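Local coordinates for Serine/threonine-protein kinase Tel1 (Chaetomium thermophilum, PDB 6SKY) that probably acts as an ATM-family serine/threonine kinase that senses DNA damage and switches on checkpoint signalling by phosphorylating targets such as histone H2A, at residues A[1698-1703]-A[1777-1782]; A[1670-1675]-A[1717-1722]; A[1755-1760]-A[1837-1842]. One frame throughout, in Å; residues are numbered along the deposited sequence.

Interaction 1: A[1698-1703]-A[1777-1782]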
loop_
_atom_site.group_PDB
_atom_site.type_symbol
_atom_site.label_atom_id
_atom_site.label_comp_id
_atom_site.label_asym_id
_atom_site.label_seq_id
_atom_site.Cartn_x
_atom_site.Cartn_y
_atom_site.Cartn_z
ATOM N N ARG A 1698 35.137 66.342 -8.243
ATOM C CA ARG A 1698 35.631 67.639 -7.795
ATOM C C ARG A 1698 34.476 68.570 -7.468
ATOM O O ARG A 1698 34.450 69.190 -6.399
ATOM C CB ARG A 1698 36.548 68.257 -8.848
ATOM C CG ARG A 1698 38.015 67.924 -8.651
ATOM C CD ARG A 1698 38.922 68.681 -9.605
ATOM N NE ARG A 1698 39.371 67.863 -10.723
ATOM C CZ ARG A 1698 38.921 67.987 -11.962
ATOM N NH1 ARG A 1698 38.010 68.902 -12.249
ATOM N NH2 ARG A 1698 39.382 67.199 -12.917
ATOM N N THR A 1699 33.493 68.658 -8.367
ATOM C CA THR A 1699 32.326 69.495 -8.096
ATOM C C THR A 1699 31.634 69.084 -6.803
ATOM O O THR A 1699 31.360 69.924 -5.939
ATOM C CB THR A 1699 31.343 69.423 -9.257
ATOM O OG1 THR A 1699 31.984 69.877 -10.450
ATOM C CG2 THR A 1699 30.146 70.292 -8.977
ATOM N N ILE A 1700 31.348 67.790 -6.653
ATOM C CA ILE A 1700 30.598 67.319 -5.492
ATOM C C ILE A 1700 31.355 67.612 -4.208
ATOM O O ILE A 1700 30.806 68.195 -3.268
ATOM C CB ILE A 1700 30.286 65.820 -5.622
ATOM C CG1 ILE A 1700 29.241 65.583 -6.701
ATOM C CG2 ILE A 1700 29.812 65.266 -4.307
ATOM C CD1 ILE A 1700 29.079 64.143 -7.053
ATOM N N VAL A 1701 32.624 67.210 -4.137
ATOM C CA VAL A 1701 33.349 67.342 -2.880
ATOM C C VAL A 1701 33.591 68.806 -2.547
ATOM O O VAL A 1701 33.529 69.204 -1.380
ATOM C CB VAL A 1701 34.660 66.544 -2.923
ATOM C CG1 VAL A 1701 35.434 66.740 -1.641
ATOM C CG2 VAL A 1701 34.368 65.077 -3.132
ATOM N N SER A 1702 33.847 69.643 -3.554
ATOM C CA SER A 1702 34.057 71.055 -3.270
ATOM C C SER A 1702 32.778 71.704 -2.760
ATOM O O SER A 1702 32.797 72.429 -1.758
ATOM C CB SER A 1702 34.565 71.773 -4.516
ATOM O OG SER A 1702 33.490 72.131 -5.361
ATOM N N ASP A 1703 31.649 71.449 -3.431
ATOM C CA ASP A 1703 30.388 72.046 -3.009
ATOM C C ASP A 1703 29.866 71.453 -1.711
ATOM O O ASP A 1703 28.979 72.042 -1.091
ATOM C CB ASP A 1703 29.341 71.892 -4.106
ATOM C CG ASP A 1703 29.623 72.771 -5.300
ATOM O OD1 ASP A 1703 30.793 72.840 -5.727
ATOM O OD2 ASP A 1703 28.672 73.386 -5.818
ATOM N N ILE A 1777 20.363 69.484 -5.473
ATOM C CA ILE A 1777 21.182 68.367 -5.019
ATOM C C ILE A 1777 22.429 68.323 -5.886
ATOM O O ILE A 1777 22.342 68.110 -7.098
ATOM C CB ILE A 1777 20.416 67.042 -5.099
ATOM C CG1 ILE A 1777 19.087 67.145 -4.371
ATOM C CG2 ILE A 1777 21.228 65.923 -4.491
ATOM C CD1 ILE A 1777 18.329 65.869 -4.413
ATOM N N VAL A 1778 23.594 68.523 -5.270
ATOM C CA VAL A 1778 24.816 68.580 -6.054
ATOM C C VAL A 1778 25.175 67.222 -6.633
ATOM O O VAL A 1778 25.912 67.154 -7.620
ATOM C CB VAL A 1778 25.973 69.139 -5.209
ATOM C CG1 VAL A 1778 26.467 68.102 -4.255
ATOM C CG2 VAL A 1778 27.097 69.623 -6.097
ATOM N N THR A 1779 24.659 66.133 -6.065
ATOM C CA THR A 1779 25.001 64.814 -6.579
ATOM C C THR A 1779 24.201 64.460 -7.823
ATOM O O THR A 1779 24.654 63.645 -8.628
ATOM C CB THR A 1779 24.787 63.758 -5.501
ATOM O OG1 THR A 1779 25.146 64.304 -4.229
ATOM C CG2 THR A 1779 25.656 62.555 -5.768
ATOM N N LEU A 1780 23.024 65.047 -7.997
ATOM C CA LEU A 1780 22.240 64.827 -9.200
ATOM C C LEU A 1780 22.537 65.841 -10.282
ATOM O O LEU A 1780 22.143 65.635 -11.432
ATOM C CB LEU A 1780 20.744 64.887 -8.891
ATOM C CG LEU A 1780 20.073 63.795 -8.072
ATOM C CD1 LEU A 1780 18.679 64.243 -7.759
ATOM C CD2 LEU A 1780 20.051 62.498 -8.833
ATOM N N ARG A 1781 23.201 66.939 -9.937
ATOM C CA ARG A 1781 23.457 67.987 -10.912
ATOM C C ARG A 1781 24.605 67.620 -11.838
ATOM O O ARG A 1781 24.631 68.053 -12.993
ATOM C CB ARG A 1781 23.756 69.291 -10.184
ATOM C CG ARG A 1781 23.794 70.511 -11.059
ATOM C CD ARG A 1781 24.594 71.579 -10.366
ATOM N NE ARG A 1781 24.225 71.690 -8.963
ATOM C CZ ARG A 1781 24.998 72.238 -8.037
ATOM N NH1 ARG A 1781 26.186 72.716 -8.368
ATOM N NH2 ARG A 1781 24.586 72.305 -6.781
ATOM N N VAL A 1782 25.549 66.818 -11.358
ATOM C CA VAL A 1782 26.743 66.471 -12.113
ATOM C C VAL A 1782 26.526 65.175 -12.877
ATOM O O VAL A 1782 27.450 64.649 -13.502
ATOM C CB VAL A 1782 27.951 66.347 -11.176
ATOM C CG1 VAL A 1782 28.058 67.565 -10.305
ATOM C CG2 VAL A 1782 27.808 65.120 -10.331
#
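The CD1 methyl of I1700 reaches out of helix 1687-1706 and settles against the short, weakly bonded helical turn 1778-1781 and the residue after it. It lies 3.6 Å from V1782 CG2 and, crossing the threonine at about a right angle, 4.0 Å from T1779 CG2. The first bond of the isoleucine does not point straight across; CG1 sits beside the backbone N (chi1 -71°), and an extended second torsion carries CD1 the rest of the way. V1782 is met by two side chains at once, because its other methyl, CG1, slides past T1699 CG2 at 3.7 Å. A turn further along the helix, D1703 CB rests 3.8 Å from V1778 CG2. Beyond it D1703 OD2 comes up to the edge of the R1781 guanidinium, near its plane, in a long salt bridge of 3.6 Å to NH1, with the carboxylate and guanidinium planes 59° apart. V1778 CG2 lies over the margin of one face of that guanidinium. Helix 1687-1706 thus packs against the turn 1778-1781 within the protein's alpha-solenoid, through methyl groups and this one charged pair. With an alanine in place of I1700 the whole arm beyond CB is gone, which would probably open a gap between helix 1687-1706 and the methyls of V1782 and T1779. Behind the first shell, T1699 OG1 bonds to A1695 O and R1781 NE to P1775 O, which steadies both side chains. L1712 of helix 1710-1719 backs V1778 and T1779, and L1780 packs against V1801, L1804 and V1805 of helix 1793-1808.

Interaction 2: A[1670-1675]-A[1717-1722]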
loop_
_atom_site.group_PDB
_atom_site.type_symbol
_atom_site.label_atom_id
_atom_site.label_comp_id
_atom_site.label_asym_id
_atom_site.label_seq_id
_atom_site.Cartn_x
_atom_site.Cartn_y
_atom_site.Cartn_z
ATOM N N SER A 1670 21.655 56.475 -0.670
ATOM C CA SER A 1670 21.843 56.527 -2.111
ATOM C C SER A 1670 23.000 57.426 -2.510
ATOM O O SER A 1670 23.575 57.229 -3.583
ATOM C CB SER A 1670 20.569 57.007 -2.786
ATOM O OG SER A 1670 19.498 56.140 -2.499
ATOM N N GLU A 1671 23.356 58.406 -1.680
ATOM C CA GLU A 1671 24.498 59.251 -2.003
ATOM C C GLU A 1671 25.786 58.447 -2.011
ATOM O O GLU A 1671 26.623 58.621 -2.898
ATOM C CB GLU A 1671 24.604 60.410 -1.018
ATOM C CG GLU A 1671 23.465 61.396 -1.092
ATOM C CD GLU A 1671 22.470 61.223 0.041
ATOM O OE1 GLU A 1671 22.559 60.208 0.761
ATOM O OE2 GLU A 1671 21.601 62.106 0.214
ATOM N N GLU A 1672 25.967 57.562 -1.033
ATOM C CA GLU A 1672 27.133 56.690 -1.049
ATOM C C GLU A 1672 27.111 55.761 -2.250
ATOM O O GLU A 1672 28.160 55.449 -2.819
ATOM C CB GLU A 1672 27.207 55.880 0.237
ATOM C CG GLU A 1672 27.790 56.627 1.405
ATOM C CD GLU A 1672 27.872 55.766 2.640
ATOM O OE1 GLU A 1672 27.037 54.851 2.778
ATOM O OE2 GLU A 1672 28.776 55.993 3.473
ATOM N N GLY A 1673 25.927 55.314 -2.658
ATOM C CA GLY A 1673 25.847 54.451 -3.820
ATOM C C GLY A 1673 26.283 55.158 -5.083
ATOM O O GLY A 1673 27.059 54.620 -5.878
ATOM N N LEU A 1674 25.807 56.387 -5.275
ATOM C CA LEU A 1674 26.220 57.156 -6.441
ATOM C C LEU A 1674 27.694 57.517 -6.376
ATOM O O LEU A 1674 28.379 57.516 -7.402
ATOM C CB LEU A 1674 25.376 58.411 -6.576
ATOM C CG LEU A 1674 24.094 58.210 -7.359
ATOM C CD1 LEU A 1674 23.441 59.532 -7.576
ATOM C CD2 LEU A 1674 24.406 57.551 -8.666
ATOM N N LEU A 1675 28.209 57.823 -5.188
ATOM C CA LEU A 1675 29.622 58.148 -5.078
ATOM C C LEU A 1675 30.493 56.949 -5.406
ATOM O O LEU A 1675 31.530 57.100 -6.049
ATOM C CB LEU A 1675 29.942 58.675 -3.686
ATOM C CG LEU A 1675 29.438 60.092 -3.449
ATOM C CD1 LEU A 1675 29.877 60.580 -2.101
ATOM C CD2 LEU A 1675 29.943 60.996 -4.534
ATOM N N GLN A 1717 33.399 60.940 2.919
ATOM C CA GLN A 1717 34.480 60.406 3.740
ATOM C C GLN A 1717 34.439 58.891 3.854
ATOM O O GLN A 1717 35.430 58.295 4.286
ATOM C CB GLN A 1717 34.442 61.012 5.145
ATOM C CG GLN A 1717 34.457 62.532 5.189
ATOM C CD GLN A 1717 35.844 63.126 5.141
ATOM O OE1 GLN A 1717 36.840 62.432 5.336
ATOM N NE2 GLN A 1717 35.918 64.425 4.885
ATOM N N GLU A 1718 33.329 58.256 3.483
ATOM C CA GLU A 1718 33.213 56.809 3.537
ATOM C C GLU A 1718 33.098 56.160 2.169
ATOM O O GLU A 1718 33.204 54.933 2.077
ATOM C CB GLU A 1718 32.008 56.410 4.394
ATOM C CG GLU A 1718 31.980 57.130 5.721
ATOM C CD GLU A 1718 31.172 56.404 6.765
ATOM O OE1 GLU A 1718 31.039 55.167 6.658
ATOM O OE2 GLU A 1718 30.676 57.074 7.696
ATOM N N SER A 1719 32.884 56.936 1.113
ATOM C CA SER A 1719 32.915 56.404 -0.240
ATOM C C SER A 1719 34.263 56.565 -0.920
ATOM O O SER A 1719 34.607 55.755 -1.784
ATOM C CB SER A 1719 31.849 57.083 -1.097
ATOM O OG SER A 1719 30.560 56.819 -0.585
ATOM N N LEU A 1720 35.030 57.582 -0.561
ATOM C CA LEU A 1720 36.271 57.848 -1.258
ATOM C C LEU A 1720 37.468 57.619 -0.348
ATOM O O LEU A 1720 37.414 57.946 0.842
ATOM C CB LEU A 1720 36.311 59.289 -1.775
ATOM C CG LEU A 1720 35.118 59.786 -2.586
ATOM C CD1 LEU A 1720 35.366 61.199 -3.040
ATOM C CD2 LEU A 1720 34.845 58.891 -3.771
ATOM N N PRO A 1721 38.551 57.052 -0.867
ATOM C CA PRO A 1721 39.799 57.022 -0.103
ATOM C C PRO A 1721 40.379 58.420 0.036
ATOM O O PRO A 1721 40.013 59.351 -0.684
ATOM C CB PRO A 1721 40.708 56.117 -0.937
ATOM C CG PRO A 1721 40.126 56.140 -2.296
ATOM C CD PRO A 1721 38.655 56.298 -2.123
ATOM N N GLU A 1722 41.298 58.560 0.986
ATOM C CA GLU A 1722 41.817 59.887 1.309
ATOM C C GLU A 1722 42.553 60.562 0.157
ATOM O O GLU A 1722 42.334 61.770 -0.045
ATOM C CB GLU A 1722 42.718 59.807 2.544
ATOM C CG GLU A 1722 43.218 61.159 3.010
ATOM C CD GLU A 1722 44.264 61.041 4.094
ATOM O OE1 GLU A 1722 44.603 59.896 4.460
ATOM O OE2 GLU A 1722 44.748 62.087 4.576
#
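OE1 of E1672 is gripped by two backbone N-H groups, those of V1667 and G1668, so the extended side chain is pinned to the backbone just ahead of helix 1670-1684. With OE1 held there, OE2 is left facing helix 1710-1719, where it lies 3.4 Å from E1718 CB. The E1718 carboxylate is close too: E1672 OE2 and E1718 OE1 are 4.0 Å apart, with the two carboxylate planes turned 71° from each other. Two like charges at that range would be expected to push each other away, and the pair of N-H groups on OE1 probably offsets part of that cost for the buried E1672, while E1718 is exposed to solvent. The middle of the contact belongs to S1719. Its OG sits 3.4 Å from E1672 CG, on an aliphatic part of the glutamate, and it has its own hydrogen bond to A1715 O one turn back. A first torsion that keeps OG beside the backbone N (chi1 -62°) places the hydroxyl against E1672 CG, with L1675 CB also near. S1719 CB touches L1675 CB at 3.6 Å. The small serine is consistent with the close approach here, the CA atoms of E1672 and S1719 being 5.8 Å apart. L1720, where the chain leaves helical geometry, adds a looser touch, its CD2 at 4.4 Å from L1675 O. K1679 NZ binds S1719 O near this helix end, and L1675 also touches L1697 and I1700 of helix 1687-1706. P1721 then takes the N-cap position of the next helix, 1722-1726. S1719 set against E1672 and L1675 makes a close helix-helix contact in the kinase's alpha-solenoid, between helices 1670-1684 and 1710-1719, which helix 1687-1706 separates along the chain.

Interaction 3: A[1755-1760]-A[1837-1842]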
loop_
_atom_site.group_PDB
_atom_site.type_symbol
_atom_site.label_atom_id
_atom_site.label_comp_id
_atom_site.label_asym_id
_atom_site.label_seq_id
_atom_site.Cartn_x
_atom_site.Cartn_y
_atom_site.Cartn_z
ATOM N N ARG A 1755 5.330 52.548 -24.514
ATOM C CA ARG A 1755 6.052 52.294 -25.757
ATOM C C ARG A 1755 7.444 52.909 -25.727
ATOM O O ARG A 1755 8.266 52.632 -26.605
ATOM C CB ARG A 1755 5.269 52.812 -26.966
ATOM C CG ARG A 1755 4.047 51.988 -27.285
ATOM C CD ARG A 1755 4.440 50.562 -27.602
ATOM N NE ARG A 1755 3.345 49.630 -27.372
ATOM C CZ ARG A 1755 3.435 48.317 -27.559
ATOM N NH1 ARG A 1755 4.571 47.785 -27.985
ATOM N NH2 ARG A 1755 2.389 47.537 -27.319
ATOM N N ALA A 1756 7.730 53.708 -24.705
ATOM C CA ALA A 1756 9.080 54.175 -24.458
ATOM C C ALA A 1756 9.880 53.179 -23.651
ATOM O O ALA A 1756 11.086 53.362 -23.492
ATOM C CB ALA A 1756 9.066 55.517 -23.729
ATOM N N LEU A 1757 9.235 52.137 -23.135
ATOM C CA LEU A 1757 9.952 51.092 -22.430
ATOM C C LEU A 1757 10.756 50.206 -23.369
ATOM O O LEU A 1757 11.579 49.418 -22.895
ATOM C CB LEU A 1757 8.965 50.247 -21.629
ATOM C CG LEU A 1757 9.520 49.501 -20.419
ATOM C CD1 LEU A 1757 9.720 50.449 -19.270
ATOM C CD2 LEU A 1757 8.596 48.386 -20.026
ATOM N N GLU A 1758 10.562 50.326 -24.680
ATOM C CA GLU A 1758 11.192 49.429 -25.634
ATOM C C GLU A 1758 12.415 50.016 -26.318
ATOM O O GLU A 1758 13.089 49.290 -27.054
ATOM C CB GLU A 1758 10.185 48.998 -26.697
ATOM C CG GLU A 1758 9.068 48.152 -26.149
ATOM C CD GLU A 1758 8.113 47.692 -27.219
ATOM O OE1 GLU A 1758 7.641 48.543 -28.000
ATOM O OE2 GLU A 1758 7.839 46.476 -27.288
ATOM N N ASN A 1759 12.717 51.293 -26.109
ATOM C CA ASN A 1759 13.991 51.532 -26.775
ATOM C C ASN A 1759 15.144 51.321 -25.802
ATOM O O ASN A 1759 15.020 51.632 -24.617
ATOM C CB ASN A 1759 14.054 52.943 -27.350
ATOM C CG ASN A 1759 13.721 53.999 -26.335
ATOM O OD1 ASN A 1759 12.932 53.766 -25.428
ATOM N ND2 ASN A 1759 14.318 55.175 -26.482
ATOM N N PRO A 1760 16.273 50.812 -26.278
ATOM C CA PRO A 1760 17.350 50.401 -25.370
ATOM C C PRO A 1760 17.986 51.530 -24.579
ATOM O O PRO A 1760 18.968 51.302 -23.868
ATOM C CB PRO A 1760 18.370 49.759 -26.317
ATOM C CG PRO A 1760 17.580 49.359 -27.502
ATOM C CD PRO A 1760 16.553 50.422 -27.667
ATOM N N GLU A 1837 13.983 43.741 -20.476
ATOM C CA GLU A 1837 15.177 44.141 -19.749
ATOM C C GLU A 1837 15.028 45.481 -19.044
ATOM O O GLU A 1837 15.771 45.746 -18.098
ATOM C CB GLU A 1837 16.371 44.185 -20.695
ATOM C CG GLU A 1837 17.703 44.090 -19.998
ATOM C CD GLU A 1837 17.799 42.877 -19.094
ATOM O OE1 GLU A 1837 17.400 41.774 -19.523
ATOM O OE2 GLU A 1837 18.268 43.026 -17.945
ATOM N N ASN A 1838 14.105 46.333 -19.484
ATOM C CA ASN A 1838 13.771 47.537 -18.737
ATOM C C ASN A 1838 12.732 47.271 -17.667
ATOM O O ASN A 1838 12.709 47.955 -16.639
ATOM C CB ASN A 1838 13.243 48.623 -19.673
ATOM C CG ASN A 1838 14.295 49.153 -20.611
ATOM O OD1 ASN A 1838 15.485 49.100 -20.327
ATOM N ND2 ASN A 1838 13.856 49.685 -21.739
ATOM N N LEU A 1839 11.866 46.291 -17.894
ATOM C CA LEU A 1839 10.900 45.899 -16.881
ATOM C C LEU A 1839 11.598 45.306 -15.668
ATOM O O LEU A 1839 11.189 45.553 -14.528
ATOM C CB LEU A 1839 9.908 44.914 -17.486
ATOM C CG LEU A 1839 8.597 44.656 -16.764
ATOM C CD1 LEU A 1839 7.869 45.940 -16.539
ATOM C CD2 LEU A 1839 7.771 43.721 -17.588
ATOM N N LYS A 1840 12.652 44.521 -15.889
ATOM C CA LYS A 1840 13.461 44.054 -14.770
ATOM C C LYS A 1840 14.001 45.214 -13.949
ATOM O O LYS A 1840 14.037 45.148 -12.718
ATOM C CB LYS A 1840 14.614 43.200 -15.271
ATOM C CG LYS A 1840 14.266 41.772 -15.554
ATOM C CD LYS A 1840 15.527 40.959 -15.669
ATOM C CE LYS A 1840 15.255 39.591 -16.240
ATOM N NZ LYS A 1840 14.645 38.681 -15.241
ATOM N N LEU A 1841 14.431 46.280 -14.611
ATOM C CA LEU A 1841 14.988 47.423 -13.899
ATOM C C LEU A 1841 13.919 48.178 -13.132
ATOM O O LEU A 1841 14.183 48.688 -12.043
ATOM C CB LEU A 1841 15.695 48.342 -14.888
ATOM C CG LEU A 1841 16.415 49.574 -14.371
ATOM C CD1 LEU A 1841 17.608 49.176 -13.556
ATOM C CD2 LEU A 1841 16.834 50.420 -15.527
ATOM N N LEU A 1842 12.707 48.246 -13.670
ATOM C CA LEU A 1842 11.600 48.843 -12.924
ATOM C C LEU A 1842 11.290 48.051 -11.662
ATOM O O LEU A 1842 11.087 48.622 -10.582
ATOM C CB LEU A 1842 10.363 48.924 -13.803
ATOM C CG LEU A 1842 10.149 50.240 -14.520
ATOM C CD1 LEU A 1842 8.851 50.174 -15.267
ATOM C CD2 LEU A 1842 10.136 51.353 -13.514
#
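L1757 lays its branched end over the base of N1838, CG of the leucine 3.9 Å from CB of the asparagine, the two side chains running past each other in opposite directions. The leucine's CG is anti to the backbone N (chi1 -156°), a turn that swings the fork toward helix 1836-1849. There its two methyls part company: L1757 CD1 meets L1842 CD1 at 4.1 Å, and L1757 CD2 meets L1839 CD1 at 4.3 Å. N1838 answers with its amide. ND2 donates to L1757 O over 2.6 Å with an N-H...O angle of 152°; the carbonyl oxygen lies in the plane of the amide, but the nitrogen stands 42° out of the carbonyl's own plane. A loop between helices 1722-1726 and 1762-1771 is thus held against the first turns of helix 1836-1849 in the alpha-solenoid, by the N1838 amide bond to a loop carbonyl and by leucine packing. W1762, at the start of the helix that follows the loop, packs on L1757, N1838 and L1842, and W1827 of helix 1815-1827 touches L1757 and L1842. Within the loop, R1755 NH1 makes a salt bridge of 3.2 Å to E1758 OE1, approaching from above the carboxylate plane. The second oxygen of that carboxylate, OE2, bonds to S1832 OG, tying the loop also to the chain just ahead of helix 1836-1849.

How the interactions relate
Running from the N terminus, the chain opens interaction 2 at 1670-1675, then interaction 1 at 1698-1703, and closes interaction 2 at 1717-1722. Interaction 3 opens at 1755-1760 before interaction 1 closes at 1777-1782, and itself closes at 1837-1842. Interaction 1 therefore crosses both others, while 2 and 3 lie in series; none nests inside another. Interactions 1 and 2 adjoin, with V1701 CG2 4.0 Å from L1720 CD1, so helices 1670-1684, 1687-1706 and 1710-1719 and the turn 1778-1781 pack as one cluster. Interaction 3 stands apart, its centre about 28 Å from that of interaction 2, and fastens a loop to helix 1836-1849.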